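Long-range contact in GDP-mannose-dependent alpha-(1-6)-phosphatidylinositol monomannoside mannosyltransferase (Corynebacterium glutamicum, PDB 3OKP), which belongs to the GT-B glycosyltransferases, two-domain enzymes built from a pair of Rossmann-like domains, and is modelled here with GDP-alpha-D-mannose: residues D33-N45 against D57-L69. Sequence-based numbering, arbitrary orientation.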
loop_
_atom_site.group_PDB
_atom_site.type_symbol
_atom_site.label_atom_id
_atom_site.label_comp_id
_atom_site.label_asym_id
_atom_site.label_seq_id
_atom_site.Cartn_x
_atom_site.Cartn_y
_atom_site.Cartn_z
ATOM N N ASP A 33 17.742 3.644 12.133
ATOM C CA ASP A 33 19.060 3.198 12.572
ATOM C C ASP A 33 18.946 1.737 13.012
ATOM O O ASP A 33 18.213 1.438 13.957
ATOM C CB ASP A 33 19.551 4.078 13.732
ATOM C CG ASP A 33 20.998 3.791 14.137
ATOM O OD1 ASP A 33 21.525 2.693 13.853
ATOM O OD2 ASP A 33 21.616 4.680 14.759
ATOM N N PRO A 34 19.662 0.822 12.322
ATOM C CA PRO A 34 19.578 -0.614 12.622
ATOM C C PRO A 34 19.955 -0.959 14.066
ATOM O O PRO A 34 19.436 -1.930 14.625
ATOM C CB PRO A 34 20.575 -1.240 11.638
ATOM C CG PRO A 34 21.480 -0.118 11.232
ATOM C CD PRO A 34 20.601 1.088 11.217
ATOM N N GLU A 35 20.837 -0.161 14.664
ATOM C CA GLU A 35 21.247 -0.361 16.055
ATOM C C GLU A 35 20.126 -0.043 17.053
ATOM O O GLU A 35 20.189 -0.463 18.211
ATOM C CB GLU A 35 22.498 0.466 16.373
ATOM C CG GLU A 35 23.778 -0.075 15.749
ATOM C CD GLU A 35 24.937 0.902 15.836
ATOM O OE1 GLU A 35 25.025 1.654 16.827
ATOM O OE2 GLU A 35 25.767 0.919 14.906
ATOM N N SER A 36 19.109 0.689 16.596
ATOM C CA SER A 36 17.975 1.083 17.442
ATOM C C SER A 36 16.729 0.215 17.222
ATOM O O SER A 36 15.659 0.506 17.760
ATOM C CB SER A 36 17.637 2.567 17.231
ATOM O OG SER A 36 16.872 2.766 16.049
ATOM N N ILE A 37 16.880 -0.853 16.439
ATOM C CA ILE A 37 15.767 -1.730 16.085
ATOM C C ILE A 37 16.053 -3.183 16.456
ATOM O O ILE A 37 17.129 -3.709 16.152
ATOM C CB ILE A 37 15.446 -1.667 14.560
ATOM C CG1 ILE A 37 14.966 -0.267 14.143
ATOM C CG2 ILE A 37 14.438 -2.762 14.164
ATOM C CD1 ILE A 37 13.518 0.075 14.534
ATOM N N VAL A 38 15.084 -3.813 17.121
ATOM C CA VAL A 38 15.079 -5.260 17.335
ATOM C C VAL A 38 13.706 -5.792 16.911
ATOM O O VAL A 38 12.685 -5.165 17.192
ATOM C CB VAL A 38 15.357 -5.649 18.818
ATOM C CG1 VAL A 38 15.486 -7.165 18.965
ATOM C CG2 VAL A 38 16.621 -4.964 19.344
ATOM N N VAL A 39 13.687 -6.929 16.221
ATOM C CA VAL A 39 12.430 -7.554 15.799
ATOM C C VAL A 39 12.184 -8.852 16.565
ATOM O O VAL A 39 13.100 -9.655 16.755
ATOM C CB VAL A 39 12.390 -7.818 14.266
ATOM C CG1 VAL A 39 11.075 -8.489 13.852
ATOM C CG2 VAL A 39 12.582 -6.517 13.489
ATOM N N PHE A 40 10.942 -9.025 17.013
ATOM C CA PHE A 40 10.456 -10.265 17.614
ATOM C C PHE A 40 9.350 -10.804 16.701
ATOM O O PHE A 40 8.241 -10.261 16.657
ATOM C CB PHE A 40 9.949 -9.993 19.042
ATOM C CG PHE A 40 9.447 -11.216 19.777
ATOM C CD1 PHE A 40 10.182 -12.402 19.792
ATOM C CD2 PHE A 40 8.246 -11.162 20.488
ATOM C CE1 PHE A 40 9.718 -13.524 20.482
ATOM C CE2 PHE A 40 7.773 -12.275 21.184
ATOM C CZ PHE A 40 8.509 -13.460 21.179
ATOM N N ALA A 41 9.672 -11.859 15.952
ATOM C CA ALA A 41 8.784 -12.362 14.901
ATOM C C ALA A 41 8.567 -13.874 14.955
ATOM O O ALA A 41 9.446 -14.621 15.378
ATOM C CB ALA A 41 9.312 -11.950 13.526
ATOM N N SER A 42 7.388 -14.311 14.517
ATOM C CA SER A 42 7.088 -15.737 14.364
ATOM C C SER A 42 7.969 -16.387 13.288
ATOM O O SER A 42 8.642 -15.693 12.519
ATOM C CB SER A 42 5.608 -15.932 14.026
ATOM O OG SER A 42 5.261 -15.232 12.847
ATOM N N THR A 43 7.958 -17.718 13.241
ATOM C CA THR A 43 8.786 -18.474 12.301
ATOM C C THR A 43 7.938 -19.486 11.531
ATOM O O THR A 43 7.333 -20.378 12.125
ATOM C CB THR A 43 9.929 -19.217 13.032
ATOM O OG1 THR A 43 10.568 -18.323 13.952
ATOM C CG2 THR A 43 10.958 -19.756 12.037
ATOM N N GLN A 44 7.904 -19.342 10.210
ATOM C CA GLN A 44 7.109 -20.225 9.356
ATOM C C GLN A 44 7.946 -21.381 8.809
ATOM O O GLN A 44 7.486 -22.526 8.770
ATOM C CB GLN A 44 6.443 -19.438 8.221
ATOM C CG GLN A 44 5.273 -18.555 8.672
ATOM C CD GLN A 44 5.716 -17.249 9.320
ATOM O OE1 GLN A 44 6.518 -16.504 8.755
ATOM N NE2 GLN A 44 5.185 -16.964 10.505
ATOM N N ASN A 45 9.169 -21.068 8.382
ATOM C CA ASN A 45 10.160 -22.072 8.004
ATOM C C ASN A 45 11.522 -21.671 8.569
ATOM O O ASN A 45 12.048 -20.607 8.240
ATOM C CB ASN A 45 10.213 -22.247 6.481
ATOM C CG ASN A 45 11.159 -23.355 6.048
ATOM O OD1 ASN A 45 12.378 -23.180 6.038
ATOM N ND2 ASN A 45 10.599 -24.501 5.679
ATOM N N ASP A 57 21.037 -6.050 8.741
ATOM C CA ASP A 57 21.985 -5.358 9.625
ATOM C C ASP A 57 21.390 -5.015 10.997
ATOM O O ASP A 57 22.010 -4.306 11.794
ATOM C CB ASP A 57 22.600 -4.116 8.951
ATOM C CG ASP A 57 21.560 -3.078 8.523
ATOM O OD1 ASP A 57 20.337 -3.331 8.615
ATOM O OD2 ASP A 57 21.986 -1.991 8.078
ATOM N N TYR A 58 20.193 -5.538 11.258
ATOM C CA TYR A 58 19.553 -5.432 12.572
ATOM C C TYR A 58 19.128 -6.810 13.093
ATOM O O TYR A 58 18.970 -7.754 12.315
ATOM C CB TYR A 58 18.362 -4.463 12.530
ATOM C CG TYR A 58 17.278 -4.834 11.537
ATOM C CD1 TYR A 58 17.298 -4.331 10.235
ATOM C CD2 TYR A 58 16.227 -5.675 11.903
ATOM C CE1 TYR A 58 16.307 -4.666 9.319
ATOM C CE2 TYR A 58 15.231 -6.017 10.996
ATOM C CZ TYR A 58 15.277 -5.511 9.708
ATOM O OH TYR A 58 14.288 -5.841 8.812
ATOM N N GLU A 59 18.945 -6.912 14.406
ATOM C CA GLU A 59 18.652 -8.184 15.070
ATOM C C GLU A 59 17.195 -8.621 14.919
ATOM O O GLU A 59 16.270 -7.826 15.111
ATOM C CB GLU A 59 19.024 -8.104 16.557
ATOM C CG GLU A 59 18.753 -9.387 17.352
ATOM C CD GLU A 59 19.059 -9.252 18.833
ATOM O OE1 GLU A 59 19.041 -8.113 19.355
ATOM O OE2 GLU A 59 19.310 -10.293 19.480
ATOM N N VAL A 60 17.010 -9.894 14.572
ATOM C CA VAL A 60 15.692 -10.530 14.564
ATOM C C VAL A 60 15.709 -11.699 15.550
ATOM O O VAL A 60 16.520 -12.619 15.423
ATOM C CB VAL A 60 15.286 -11.034 13.149
ATOM C CG1 VAL A 60 13.909 -11.705 13.177
ATOM C CG2 VAL A 60 15.295 -9.886 12.143
ATOM N N ILE A 61 14.830 -11.632 16.546
ATOM C CA ILE A 61 14.643 -12.723 17.500
ATOM C C ILE A 61 13.424 -13.530 17.063
ATOM O O ILE A 61 12.296 -13.029 17.073
ATOM C CB ILE A 61 14.472 -12.204 18.953
ATOM C CG1 ILE A 61 15.698 -11.382 19.371
ATOM C CG2 ILE A 61 14.225 -13.368 19.922
ATOM C CD1 ILE A 61 15.493 -10.525 20.613
ATOM N N ARG A 62 13.663 -14.777 16.666
ATOM C CA ARG A 62 12.608 -15.620 16.117
ATOM C C ARG A 62 11.866 -16.418 17.189
ATOM O O ARG A 62 12.471 -17.156 17.975
ATOM C CB ARG A 62 13.165 -16.551 15.035
ATOM C CG ARG A 62 13.601 -15.848 13.745
ATOM C CD ARG A 62 12.414 -15.432 12.884
ATOM N NE ARG A 62 12.842 -14.812 11.630
ATOM C CZ ARG A 62 12.024 -14.459 10.641
ATOM N NH1 ARG A 62 10.715 -14.663 10.745
ATOM N NH2 ARG A 62 12.517 -13.901 9.544
ATOM N N TRP A 63 10.548 -16.242 17.212
ATOM C CA TRP A 63 9.646 -17.018 18.053
ATOM C C TRP A 63 9.382 -18.348 17.334
ATOM O O TRP A 63 8.890 -18.351 16.203
ATOM C CB TRP A 63 8.358 -16.211 18.281
ATOM C CG TRP A 63 7.333 -16.799 19.230
ATOM C CD1 TRP A 63 6.020 -17.055 18.946
ATOM C CD2 TRP A 63 7.521 -17.161 20.610
ATOM N NE1 TRP A 63 5.383 -17.566 20.052
ATOM C CE2 TRP A 63 6.279 -17.643 21.086
ATOM C CE3 TRP A 63 8.616 -17.133 21.486
ATOM C CZ2 TRP A 63 6.100 -18.096 22.403
ATOM C CZ3 TRP A 63 8.438 -17.589 22.796
ATOM C CH2 TRP A 63 7.188 -18.061 23.239
ATOM N N PRO A 64 9.732 -19.484 17.978
ATOM C CA PRO A 64 9.694 -20.797 17.314
ATOM C C PRO A 64 8.278 -21.355 17.119
ATOM O O PRO A 64 8.064 -22.565 17.238
ATOM C CB PRO A 64 10.498 -21.688 18.269
ATOM C CG PRO A 64 10.247 -21.090 19.615
ATOM C CD PRO A 64 10.180 -19.596 19.380
ATOM N N ARG A 65 7.333 -20.467 16.823
ATOM C CA ARG A 65 5.950 -20.832 16.538
ATOM C C ARG A 65 5.544 -20.288 15.173
ATOM O O ARG A 65 5.954 -19.191 14.782
ATOM C CB ARG A 65 5.013 -20.275 17.615
ATOM C CG ARG A 65 4.996 -21.051 18.929
ATOM C CD ARG A 65 4.224 -22.361 18.785
ATOM N NE ARG A 65 3.652 -22.825 20.049
ATOM C CZ ARG A 65 4.290 -23.588 20.933
ATOM N NH1 ARG A 65 3.674 -23.963 22.049
ATOM N NH2 ARG A 65 5.538 -23.979 20.707
ATOM N N SER A 66 4.732 -21.064 14.460
ATOM C CA SER A 66 4.252 -20.711 13.125
ATOM C C SER A 66 3.369 -19.457 13.126
ATOM O O SER A 66 3.341 -18.703 12.147
ATOM C CB SER A 66 3.492 -21.896 12.522
ATOM O OG SER A 66 3.122 -21.636 11.182
ATOM N N VAL A 67 2.651 -19.252 14.229
ATOM C CA VAL A 67 1.809 -18.073 14.427
ATOM C C VAL A 67 2.126 -17.468 15.792
ATOM O O VAL A 67 2.131 -18.174 16.807
ATOM C CB VAL A 67 0.288 -18.419 14.364
ATOM C CG1 VAL A 67 -0.559 -17.150 14.373
ATOM C CG2 VAL A 67 -0.040 -19.263 13.134
ATOM N N MET A 68 2.414 -16.170 15.817
ATOM C CA MET A 68 2.567 -15.470 17.085
ATOM C C MET A 68 1.211 -14.950 17.542
ATOM O O MET A 68 0.572 -14.150 16.853
ATOM C CB MET A 68 3.576 -14.325 16.994
ATOM C CG MET A 68 3.885 -13.712 18.355
ATOM S SD MET A 68 4.911 -12.239 18.311
ATOM C CE MET A 68 6.496 -12.943 17.854
ATOM N N LEU A 69 0.786 -15.422 18.710
ATOM C CA LEU A 69 -0.526 -15.103 19.259
ATOM C C LEU A 69 -0.384 -14.431 20.623
ATOM O O LEU A 69 0.620 -14.642 21.311
ATOM C CB LEU A 69 -1.367 -16.382 19.367
ATOM C CG LEU A 69 -1.730 -17.055 18.036
ATOM C CD1 LEU A 69 -2.060 -18.530 18.225
ATOM C CD2 LEU A 69 -2.868 -16.316 17.334
HETATM O O HOH W 1 19.691 -4.570 15.958
HETATM O O HOH W 2 8.565 -14.678 9.019
#
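F40 and M68 make the tight end of this contact: the methyl CE of M68 sits over one face of the F40 ring, 3.7 Å from its centroid, a CH-pi contact, with SD placed obliquely as a Met-aromatic partner. With CG of F40 anti to its own N (chi1 -179°), the ring reaches toward 57-69, where its CZ comes 3.7 Å from CE3 of W63, the two ring systems meeting obliquely. Helix 72-84 packs against this side of the sheet, I81 on F40, A77 and T74 on W63.

Strands 37-42 and 59-63 pair in parallel, with V39 and A41 each giving and taking a backbone bond; W63 N to A41 O is 2.7 Å. Beyond the strands, T43 N donates to R65 O, while OG1 of T43 reaches W63 O from above its carbonyl plane. On the V39 and A41 face, the bent R62 chain brings NH1 2.9 Å from S42 O, which lies in the guanidinium plane; NE salt-bridges D53 and NH2 bonds P15 O.

The other end is looser in its backbone pairing: a water bridges the strands, donating to I37 O and accepting from E59 N. Side chains still meet there, P34 CB lying 3.4 Å from D57 O and Y58 CE2 3.7 Å from V39 CG2.

The pairing closes a right-handed beta-alpha-beta crossover through helix 46-53 at the sheet's edge. Its chemistry implies an apolar patch of F40, I61, W63 and M68 on one face and, on the other, an arginine linking the end of strand 37-42 to D53, which probably balances its charge.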